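Local coordinates for protein D-aminoacid aminotransferase-like PLP-dependent enzyme (Haemophilus somnus, PDB 3CEB) that probably acts as a 4-amino-4-deoxychorismate lyase, a pyridoxal-phosphate-dependent enzyme of the class IV aminotransferase family, at residues 96-101 / 107-112; 122-127 / 183-188. All blocks are in the same frame, centred on the assembly; numbering follows the deposited sequence.

Interaction 1 (96-101 / 107-112); sequences DHIDYS and RTLLNN. With SO4 (sulfate ion), chain E; SO4 (sulfate ion), chain F.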
loop_
_atom_site.group_PDB
_atom_site.type_symbol
_atom_site.label_atom_id
_atom_site.label_comp_id
_atom_site.label_asym_id
_atom_site.label_seq_id
_atom_site.Cartn_x
_atom_site.Cartn_y
_atom_site.Cartn_z
ATOM N N ASP A 96 -9.232 0.075 -17.437
ATOM C CA ASP A 96 -8.586 1.270 -17.996
ATOM C C ASP A 96 -8.975 2.584 -17.331
ATOM O O ASP A 96 -8.389 3.625 -17.606
ATOM C CB ASP A 96 -8.939 1.400 -19.472
ATOM C CG ASP A 96 -8.239 0.390 -20.326
ATOM O OD1 ASP A 96 -7.283 -0.239 -19.853
ATOM O OD2 ASP A 96 -8.618 0.252 -21.507
ATOM N N HIS A 97 -9.996 2.545 -16.497
ATOM C CA HIS A 97 -10.462 3.764 -15.866
ATOM C C HIS A 97 -10.618 3.556 -14.408
ATOM O O HIS A 97 -11.691 3.156 -13.960
ATOM C CB HIS A 97 -11.805 4.181 -16.435
ATOM C CG HIS A 97 -11.735 4.589 -17.866
ATOM N ND1 HIS A 97 -10.733 5.411 -18.347
ATOM C CD2 HIS A 97 -12.534 4.291 -18.922
ATOM C CE1 HIS A 97 -10.917 5.596 -19.644
ATOM N NE2 HIS A 97 -12.006 4.936 -20.015
ATOM N N ILE A 98 -9.531 3.804 -13.689
ATOM C CA ILE A 98 -9.480 3.660 -12.255
ATOM C C ILE A 98 -8.434 4.631 -11.735
ATOM O O ILE A 98 -7.332 4.653 -12.250
ATOM C CB ILE A 98 -9.146 2.202 -11.852
ATOM C CG1 ILE A 98 -8.898 2.099 -10.339
ATOM C CG2 ILE A 98 -7.931 1.708 -12.592
ATOM C CD1 ILE A 98 -8.727 0.674 -9.807
ATOM N N ASP A 99 -8.805 5.482 -10.781
ATOM C CA ASP A 99 -7.856 6.384 -10.133
ATOM C C ASP A 99 -7.789 5.964 -8.699
ATOM O O ASP A 99 -8.767 6.055 -7.972
ATOM C CB ASP A 99 -8.290 7.859 -10.214
ATOM C CG ASP A 99 -7.452 8.843 -9.237
ATOM O OD1 ASP A 99 -6.513 8.498 -8.514
ATOM O OD2 ASP A 99 -7.763 10.041 -9.182
ATOM N N TYR A 100 -6.635 5.477 -8.299
ATOM C CA TYR A 100 -6.382 5.196 -6.907
ATOM C C TYR A 100 -5.002 5.807 -6.564
ATOM O O TYR A 100 -4.137 5.152 -5.986
ATOM C CB TYR A 100 -6.442 3.688 -6.601
ATOM C CG TYR A 100 -6.711 3.406 -5.118
ATOM C CD1 TYR A 100 -7.982 3.600 -4.555
ATOM C CD2 TYR A 100 -5.704 2.968 -4.287
ATOM C CE1 TYR A 100 -8.228 3.389 -3.212
ATOM C CE2 TYR A 100 -5.947 2.716 -2.899
ATOM C CZ TYR A 100 -7.203 2.945 -2.383
ATOM O OH TYR A 100 -7.405 2.702 -1.055
ATOM N N SER A 101 -4.812 7.063 -6.948
ATOM C CA SER A 101 -3.509 7.708 -6.767
ATOM C C SER A 101 -3.268 8.177 -5.328
ATOM O O SER A 101 -2.160 8.585 -4.960
ATOM C CB SER A 101 -3.327 8.843 -7.734
ATOM O OG SER A 101 -4.217 9.874 -7.438
ATOM N N ARG A 107 -13.167 2.004 -1.431
ATOM C CA ARG A 107 -12.440 1.023 -2.207
ATOM C C ARG A 107 -13.385 0.116 -2.943
ATOM O O ARG A 107 -13.037 -1.014 -3.303
ATOM C CB ARG A 107 -11.556 0.205 -1.264
ATOM C CG ARG A 107 -10.386 1.013 -0.715
ATOM C CD ARG A 107 -9.625 0.333 0.463
ATOM N NE ARG A 107 -9.142 -0.980 0.074
ATOM C CZ ARG A 107 -8.018 -1.207 -0.591
ATOM N NH1 ARG A 107 -7.221 -0.205 -0.976
ATOM N NH2 ARG A 107 -7.700 -2.444 -0.909
ATOM N N THR A 108 -14.588 0.618 -3.191
ATOM C CA THR A 108 -15.607 -0.146 -3.900
ATOM C C THR A 108 -15.064 -0.768 -5.195
ATOM O O THR A 108 -15.160 -1.979 -5.368
ATOM C CB THR A 108 -16.817 0.714 -4.229
ATOM O OG1 THR A 108 -17.325 1.255 -3.017
ATOM C CG2 THR A 108 -17.910 -0.083 -4.951
ATOM N N LEU A 109 -14.467 0.030 -6.087
ATOM C CA LEU A 109 -13.986 -0.526 -7.363
ATOM C C LEU A 109 -12.926 -1.583 -7.121
ATOM O O LEU A 109 -13.033 -2.674 -7.597
ATOM C CB LEU A 109 -13.431 0.558 -8.279
ATOM C CG LEU A 109 -12.991 0.202 -9.699
ATOM C CD1 LEU A 109 -14.106 -0.510 -10.504
ATOM C CD2 LEU A 109 -12.533 1.495 -10.406
ATOM N N LEU A 110 -11.895 -1.253 -6.386
ATOM C CA LEU A 110 -10.890 -2.239 -6.066
ATOM C C LEU A 110 -11.519 -3.519 -5.553
ATOM O O LEU A 110 -11.104 -4.599 -5.921
ATOM C CB LEU A 110 -9.942 -1.725 -5.003
ATOM C CG LEU A 110 -8.973 -0.647 -5.461
ATOM C CD1 LEU A 110 -8.270 -0.055 -4.264
ATOM C CD2 LEU A 110 -8.007 -1.276 -6.491
ATOM N N ASN A 111 -12.543 -3.422 -4.732
ATOM C CA ASN A 111 -13.090 -4.630 -4.141
ATOM C C ASN A 111 -13.841 -5.434 -5.175
ATOM O O ASN A 111 -13.819 -6.681 -5.157
ATOM C CB ASN A 111 -13.964 -4.309 -2.926
ATOM C CG ASN A 111 -13.133 -3.858 -1.733
ATOM O OD1 ASN A 111 -11.972 -4.220 -1.615
ATOM N ND2 ASN A 111 -13.714 -3.085 -0.864
ATOM N N ASN A 112 -14.515 -4.724 -6.081
ATOM C CA ASN A 112 -15.205 -5.370 -7.199
ATOM C C ASN A 112 -14.248 -6.023 -8.194
ATOM O O ASN A 112 -14.573 -7.034 -8.775
ATOM C CB ASN A 112 -16.127 -4.405 -7.908
ATOM C CG ASN A 112 -17.343 -4.099 -7.082
ATOM O OD1 ASN A 112 -17.828 -4.973 -6.337
ATOM N ND2 ASN A 112 -17.859 -2.861 -7.190
HETATM S S SO4 E . -12.678 -0.015 -18.143
HETATM O O1 SO4 E . -12.268 0.661 -16.911
HETATM O O2 SO4 E . -11.602 -0.855 -18.687
HETATM O O3 SO4 E . -12.995 1.061 -19.104
HETATM O O4 SO4 E . -13.811 -0.894 -17.834
HETATM S S SO4 F . -12.670 -2.027 2.681
HETATM O O1 SO4 F . -11.656 -1.198 3.367
HETATM O O2 SO4 F . -11.910 -2.713 1.581
HETATM O O3 SO4 F . -13.315 -2.923 3.634
HETATM O O4 SO4 F . -13.804 -1.301 2.102
#
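Tyr-100 OH is gripped by two groups. Arg-107 NH1 donates to Tyr-100 OH at 2.9 Å, with an N-H...O angle of 153°. The second partner of the hydroxyl is the backbone carbonyl of Phe-104. The hydroxyl lies at the edge of the guanidinium, close to its plane, while the phenol ring stands 77° from that plane. The bend of the arginine chain at chi3 (57°) turns the guanidinium back to the hydroxyl. Arg-107 NH1 also bonds O3 of the pyridoxal-phosphate-modified lysine at position 103, and NH2 bonds Ser-135 O. The arginine therefore joins the tyrosine to the cofactor. The rest of the contact is apolar. Leu-110 CD1 sits over the centre of one face of the Tyr-100 ring, 3.5 Å from the centroid, as a CH-pi contact. The other leucine methyl, Leu-110 CD2, meets Ile-98 CD1 at 3.9 Å. Ile-98 also touches Leu-109, with Ile-98 CG1 3.7 Å from Leu-109 CD2. The sulfate of chain F, probably from the crystallisation liquor, accepts from Asn-111 ND2 through its O2 and lies at the edge of the Arg-107 guanidinium. The loop after strand 90-94 is thus laid against the first turn of helix 108-114, with Arg-107 at the N-cap. Phe-8 of strand 7-14 touches both Tyr-100 and Arg-107.

Interaction 2 (122-127 / 183-188); sequences EIMIIR and EEIRLI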
loop_
_atom_site.group_PDB
_atom_site.type_symbol
_atom_site.label_atom_id
_atom_site.label_comp_id
_atom_site.label_asym_id
_atom_site.label_seq_id
_atom_site.Cartn_x
_atom_site.Cartn_y
_atom_site.Cartn_z
ATOM N N GLU A 122 -4.975 -13.251 -5.562
ATOM C CA GLU A 122 -5.166 -11.823 -5.627
ATOM C C GLU A 122 -5.176 -11.412 -7.107
ATOM O O GLU A 122 -5.241 -12.278 -8.001
ATOM C CB GLU A 122 -4.108 -11.203 -4.709
ATOM C CG GLU A 122 -3.926 -9.728 -4.581
ATOM C CD GLU A 122 -5.117 -8.860 -4.282
ATOM O OE1 GLU A 122 -5.570 -8.667 -3.135
ATOM O OE2 GLU A 122 -5.491 -8.202 -5.237
ATOM N N ILE A 123 -5.202 -10.116 -7.399
ATOM C CA ILE A 123 -5.344 -9.701 -8.794
ATOM C C ILE A 123 -4.169 -8.861 -9.209
ATOM O O ILE A 123 -3.317 -8.514 -8.399
ATOM C CB ILE A 123 -6.667 -8.935 -9.113
ATOM C CG1 ILE A 123 -6.750 -7.605 -8.340
ATOM C CG2 ILE A 123 -7.855 -9.810 -8.816
ATOM C CD1 ILE A 123 -8.006 -6.770 -8.599
HETATM N N MSE A 124 -4.158 -8.524 -10.484
HETATM C CA MSE A 124 -3.106 -7.736 -11.063
HETATM C C MSE A 124 -3.776 -6.808 -12.068
HETATM O O MSE A 124 -4.296 -7.246 -13.083
HETATM C CB MSE A 124 -2.111 -8.689 -11.707
HETATM C CG MSE A 124 -1.010 -8.015 -12.458
HETATM SE SE MSE A 124 0.371 -9.255 -13.020
HETATM C CE MSE A 124 1.264 -9.319 -11.325
ATOM N N ILE A 125 -3.840 -5.526 -11.733
ATOM C CA ILE A 125 -4.612 -4.578 -12.524
ATOM C C ILE A 125 -3.829 -4.046 -13.723
ATOM O O ILE A 125 -2.794 -3.366 -13.584
ATOM C CB ILE A 125 -5.098 -3.414 -11.660
ATOM C CG1 ILE A 125 -5.992 -3.934 -10.512
ATOM C CG2 ILE A 125 -5.872 -2.421 -12.519
ATOM C CD1 ILE A 125 -6.190 -2.976 -9.400
ATOM N N ILE A 126 -4.357 -4.359 -14.896
ATOM C CA ILE A 126 -3.815 -3.911 -16.146
ATOM C C ILE A 126 -4.618 -2.712 -16.598
ATOM O O ILE A 126 -5.789 -2.831 -16.979
ATOM C CB ILE A 126 -3.904 -5.015 -17.205
ATOM C CG1 ILE A 126 -3.304 -6.297 -16.625
ATOM C CG2 ILE A 126 -3.196 -4.589 -18.474
ATOM C CD1 ILE A 126 -1.933 -6.064 -16.059
ATOM N N ARG A 127 -3.958 -1.558 -16.568
ATOM C CA ARG A 127 -4.564 -0.289 -16.915
ATOM C C ARG A 127 -3.814 0.343 -18.070
ATOM O O ARG A 127 -2.629 0.682 -17.953
ATOM C CB ARG A 127 -4.507 0.636 -15.696
ATOM C CG ARG A 127 -5.075 2.040 -15.894
ATOM C CD ARG A 127 -4.718 2.976 -14.749
ATOM N NE ARG A 127 -5.268 4.298 -14.982
ATOM C CZ ARG A 127 -4.698 5.232 -15.740
ATOM N NH1 ARG A 127 -3.536 5.003 -16.304
ATOM N NH2 ARG A 127 -5.275 6.403 -15.925
ATOM N N GLU A 183 9.935 -14.081 -13.844
ATOM C CA GLU A 183 10.001 -15.429 -13.319
ATOM C C GLU A 183 9.132 -15.708 -12.122
ATOM O O GLU A 183 8.950 -16.853 -11.743
ATOM C CB GLU A 183 11.432 -15.694 -12.897
ATOM C CG GLU A 183 12.446 -15.479 -14.014
ATOM C CD GLU A 183 13.846 -15.756 -13.571
ATOM O OE1 GLU A 183 14.266 -16.928 -13.558
ATOM O OE2 GLU A 183 14.532 -14.785 -13.230
ATOM N N GLU A 184 8.574 -14.659 -11.543
ATOM C CA GLU A 184 7.861 -14.769 -10.288
ATOM C C GLU A 184 7.239 -13.435 -9.974
ATOM O O GLU A 184 7.812 -12.415 -10.325
ATOM C CB GLU A 184 8.844 -15.131 -9.180
ATOM C CG GLU A 184 8.189 -15.391 -7.837
ATOM C CD GLU A 184 9.169 -15.713 -6.708
ATOM O OE1 GLU A 184 10.341 -16.017 -6.957
ATOM O OE2 GLU A 184 8.749 -15.664 -5.537
ATOM N N ILE A 185 6.073 -13.460 -9.327
ATOM C CA ILE A 185 5.315 -12.268 -8.964
ATOM C C ILE A 185 5.038 -12.257 -7.477
ATOM O O ILE A 185 4.707 -13.289 -6.896
ATOM C CB ILE A 185 3.896 -12.234 -9.635
ATOM C CG1 ILE A 185 3.980 -12.544 -11.141
ATOM C CG2 ILE A 185 3.189 -10.880 -9.354
ATOM C CD1 ILE A 185 2.674 -12.412 -11.861
ATOM N N ARG A 186 5.156 -11.099 -6.847
ATOM C CA ARG A 186 4.798 -10.991 -5.442
ATOM C C ARG A 186 4.183 -9.663 -5.125
ATOM O O ARG A 186 4.305 -8.709 -5.899
ATOM C CB ARG A 186 5.999 -11.178 -4.527
ATOM C CG ARG A 186 6.412 -12.602 -4.380
ATOM C CD ARG A 186 7.392 -12.711 -3.244
ATOM N NE ARG A 186 8.412 -13.729 -3.499
ATOM C CZ ARG A 186 9.466 -13.950 -2.708
ATOM N NH1 ARG A 186 9.613 -13.219 -1.601
ATOM N NH2 ARG A 186 10.367 -14.896 -3.025
ATOM N N LEU A 187 3.490 -9.599 -4.006
ATOM C CA LEU A 187 2.993 -8.354 -3.528
ATOM C C LEU A 187 3.809 -7.666 -2.457
ATOM O O LEU A 187 4.451 -8.280 -1.682
ATOM C CB LEU A 187 1.505 -8.425 -3.231
ATOM C CG LEU A 187 0.885 -8.949 -1.958
ATOM C CD1 LEU A 187 1.282 -8.205 -0.775
ATOM C CD2 LEU A 187 -0.538 -8.847 -2.142
ATOM N N ILE A 188 3.807 -6.364 -2.461
ATOM C CA ILE A 188 4.419 -5.613 -1.358
ATOM C C ILE A 188 3.432 -4.545 -0.841
ATOM O O ILE A 188 2.694 -3.919 -1.610
ATOM C CB ILE A 188 5.744 -4.896 -1.754
ATOM C CG1 ILE A 188 5.517 -3.990 -2.958
ATOM C CG2 ILE A 188 6.893 -5.850 -1.993
ATOM C CD1 ILE A 188 6.744 -3.060 -3.208
#
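Met-124, a selenomethionine here, leaves its strand extended, with CG anti to the backbone N (chi1 175°), and then bends at chi3 (-80°). The bend brings its end to Ile-185. In Ile-185 the CG2 branch is the one anti to the backbone N, while CG1 lies beside that N. This turns both CG2 and the CD1 end of CG1 toward the selenomethionine methyl. The two side chains meet tip to tip. In the conformer described, Met-124 SE lies 4.1 Å from Ile-185 CD1. The methyl CE is modelled too close to Ile-185 CG2, and Met-124 has two conformers, so the exact fit of the whole tip, selenium included, is doubtful. Phe-141 of strand 138-143 touches both side chains.

A looser contact lies beside it. The aliphatic part of Glu-122 faces Leu-187, with Glu-122 CG 4.3 Å from Leu-187 CD2. The buried carboxylate of Glu-122 folds back on its own strand. Its OE2 accepts from Ile-123 N at 2.9 Å. This donor comes on the anti side, somewhat out of the carboxylate plane. Ser-135 N is a second donor to the same oxygen, so two backbone N-H groups hold OE2. Phe-90 of strand 90-94 touches both Ile-185 and Leu-187.

The touching parts of the strands run 111° apart. They belong to different mixed sheets, 122-127 beside 90-94 and 185-188 beside 138-143. The contact is a small buried piece of side-chain packing between these two sheets of the class IV aminotransferase fold.

In the fold
The centres of interactions 1 and 2 lie 15 Å apart, and the two contacts touch directly. Helix 108-114 leads on to strand 122-127, and the two pack together where Leu-110 CD2 comes 3.8 Å from Ile-125 CD1. The loop 96-101 meets the C-terminal end of the same strand, where Ile-98 O and Arg-127 NE form a weak bond of 3.4 Å. Ser-135 connects the two polar networks: its carbonyl takes a bond from Arg-107 of interaction 1, and its N-H gives one to Glu-122 of interaction 2. Interaction 1 reaches the cofactor itself through Arg-107. Interaction 2 joins two sheets.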